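Local coordinates for protein putative citrate lyase, alfa subunit (Streptococcus mutans, PDB 2HJ0) that is of unsettled function but, by name and family, is a putative citrate lyase alpha subunit (CitF) built round two mixed beta sheets, at residues R246-N250 with P251-L255. Sequence-based numbering, arbitrary orientation.
Sequences RYTKN and PKELL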
loop_
_atom_site.group_PDB
_atom_site.type_symbol
_atom_site.label_atom_id
_atom_site.label_comp_id
_atom_site.label_asym_id
_atom_site.label_seq_id
_atom_site.Cartn_x
_atom_site.Cartn_y
_atom_site.Cartn_z
ATOM N N ARG A 246 -28.939 15.492 -6.576
ATOM C CA ARG A 246 -29.908 15.561 -5.496
ATOM C C ARG A 246 -30.819 14.337 -5.507
ATOM O O ARG A 246 -30.831 13.570 -6.469
ATOM C CB ARG A 246 -30.741 16.849 -5.615
ATOM C CG ARG A 246 -31.585 17.194 -4.372
ATOM C CD ARG A 246 -30.712 17.441 -3.130
ATOM N NE ARG A 246 -31.484 17.818 -1.938
ATOM C CZ ARG A 246 -32.183 18.945 -1.809
ATOM N NH1 ARG A 246 -32.219 19.829 -2.800
ATOM N NH2 ARG A 246 -32.841 19.191 -0.681
ATOM N N TYR A 247 -31.570 14.167 -4.423
ATOM C CA TYR A 247 -32.492 13.054 -4.271
ATOM C C TYR A 247 -33.595 13.068 -5.318
ATOM O O TYR A 247 -33.731 14.015 -6.086
ATOM C CB TYR A 247 -33.138 13.089 -2.892
ATOM C CG TYR A 247 -32.180 12.936 -1.741
ATOM C CD1 TYR A 247 -31.419 11.776 -1.586
ATOM C CD2 TYR A 247 -32.057 13.938 -0.786
ATOM C CE1 TYR A 247 -30.561 11.621 -0.500
ATOM C CE2 TYR A 247 -31.207 13.796 0.297
ATOM C CZ TYR A 247 -30.462 12.636 0.437
ATOM O OH TYR A 247 -29.631 12.507 1.525
ATOM N N THR A 248 -34.397 12.013 -5.331
ATOM C CA THR A 248 -35.486 11.902 -6.286
ATOM C C THR A 248 -36.718 12.699 -5.861
ATOM O O THR A 248 -36.817 13.162 -4.726
ATOM C CB THR A 248 -35.874 10.428 -6.480
ATOM O OG1 THR A 248 -36.947 10.329 -7.421
ATOM C CG2 THR A 248 -36.297 9.813 -5.157
ATOM N N LYS A 249 -37.657 12.850 -6.786
ATOM C CA LYS A 249 -38.893 13.585 -6.546
ATOM C C LYS A 249 -40.064 12.643 -6.765
ATOM O O LYS A 249 -41.182 12.921 -6.340
ATOM C CB LYS A 249 -38.987 14.751 -7.522
ATOM C CG LYS A 249 -37.734 15.602 -7.568
ATOM C CD LYS A 249 -37.652 16.538 -6.374
ATOM C CE LYS A 249 -38.252 17.878 -6.720
ATOM N NZ LYS A 249 -37.527 18.478 -7.878
ATOM N N ASN A 250 -39.794 11.528 -7.439
ATOM C CA ASN A 250 -40.816 10.528 -7.728
ATOM C C ASN A 250 -41.422 9.974 -6.451
ATOM O O ASN A 250 -40.773 9.230 -5.713
ATOM C CB ASN A 250 -40.234 9.371 -8.521
ATOM C CG ASN A 250 -41.270 8.315 -8.817
ATOM O OD1 ASN A 250 -42.224 8.564 -9.550
ATOM N ND2 ASN A 250 -41.105 7.130 -8.231
ATOM N N PRO A 251 -42.695 10.299 -6.192
ATOM C CA PRO A 251 -43.389 9.834 -4.985
ATOM C C PRO A 251 -43.312 8.331 -4.742
ATOM O O PRO A 251 -43.136 7.891 -3.605
ATOM C CB PRO A 251 -44.817 10.317 -5.200
ATOM C CG PRO A 251 -44.957 10.256 -6.696
ATOM C CD PRO A 251 -43.650 10.846 -7.169
ATOM N N LYS A 252 -43.436 7.539 -5.801
ATOM C CA LYS A 252 -43.372 6.096 -5.645
ATOM C C LYS A 252 -42.002 5.716 -5.086
ATOM O O LYS A 252 -41.898 4.949 -4.127
ATOM C CB LYS A 252 -43.637 5.407 -6.985
ATOM C CG LYS A 252 -43.526 3.889 -6.968
ATOM C CD LYS A 252 -43.893 3.294 -8.321
ATOM C CE LYS A 252 -45.347 2.851 -8.363
ATOM N NZ LYS A 252 -46.330 3.913 -7.984
ATOM N N GLU A 253 -40.945 6.267 -5.668
ATOM C CA GLU A 253 -39.609 5.962 -5.189
ATOM C C GLU A 253 -39.418 6.422 -3.746
ATOM O O GLU A 253 -38.890 5.673 -2.918
ATOM C CB GLU A 253 -38.562 6.594 -6.108
ATOM C CG GLU A 253 -38.351 5.803 -7.393
ATOM C CD GLU A 253 -37.462 6.517 -8.398
ATOM O OE1 GLU A 253 -37.086 5.891 -9.420
ATOM O OE2 GLU A 253 -37.149 7.707 -8.167
ATOM N N LEU A 254 -39.863 7.640 -3.438
ATOM C CA LEU A 254 -39.739 8.176 -2.079
ATOM C C LEU A 254 -40.435 7.297 -1.034
ATOM O O LEU A 254 -39.992 7.203 0.115
ATOM C CB LEU A 254 -40.301 9.601 -1.999
ATOM C CG LEU A 254 -39.403 10.718 -2.504
ATOM C CD1 LEU A 254 -40.139 12.030 -2.447
ATOM C CD2 LEU A 254 -38.150 10.759 -1.656
ATOM N N LEU A 255 -41.527 6.659 -1.430
ATOM C CA LEU A 255 -42.245 5.787 -0.522
ATOM C C LEU A 255 -41.385 4.556 -0.289
ATOM O O LEU A 255 -41.241 4.085 0.838
ATOM C CB LEU A 255 -43.574 5.363 -1.135
ATOM C CG LEU A 255 -44.531 4.558 -0.255
ATOM C CD1 LEU A 255 -45.268 5.503 0.656
ATOM C CD2 LEU A 255 -45.521 3.811 -1.125
#
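Thr248 and Glu253 meet where a loop turns into helix 251-265; an ST turn from Thr248 runs into Asn250, the N-cap residue. The hydroxyl of Thr248 works twice. It donates to the carboxylate of Glu253, OG1 to OE2 2.7 Å, reaching the oxygen almost in line with its C-O bond, and it accepts the amide of Asn250, N to OG1 3.1 Å, which closes the ST turn. With chi1 at 180°, OG1 of Thr248 lies across from its backbone N and beside the carbonyl carbon, on the side of the following residues, where it meets both partners. In Glu253, chi1 of -78° sets CG beside the backbone N, back toward the helix start, and the extended chain beyond carries OE2 to Thr248. The side chain of Asn250 crosses that of Glu253 at roughly a right angle, the amide and carboxylate planes 82° apart. On the other branch of Thr248, the methyl CG2 lies 4.1 Å from CD2 of Leu254, a light apolar contact, and Leu254 also packs on Arg289 and Phe290 of helix 282-297. Tyr247 ties the loop to the same helix through Thr288. The first helical turn is closed by Leu254 N donating to Asn250 O at 2.9 Å.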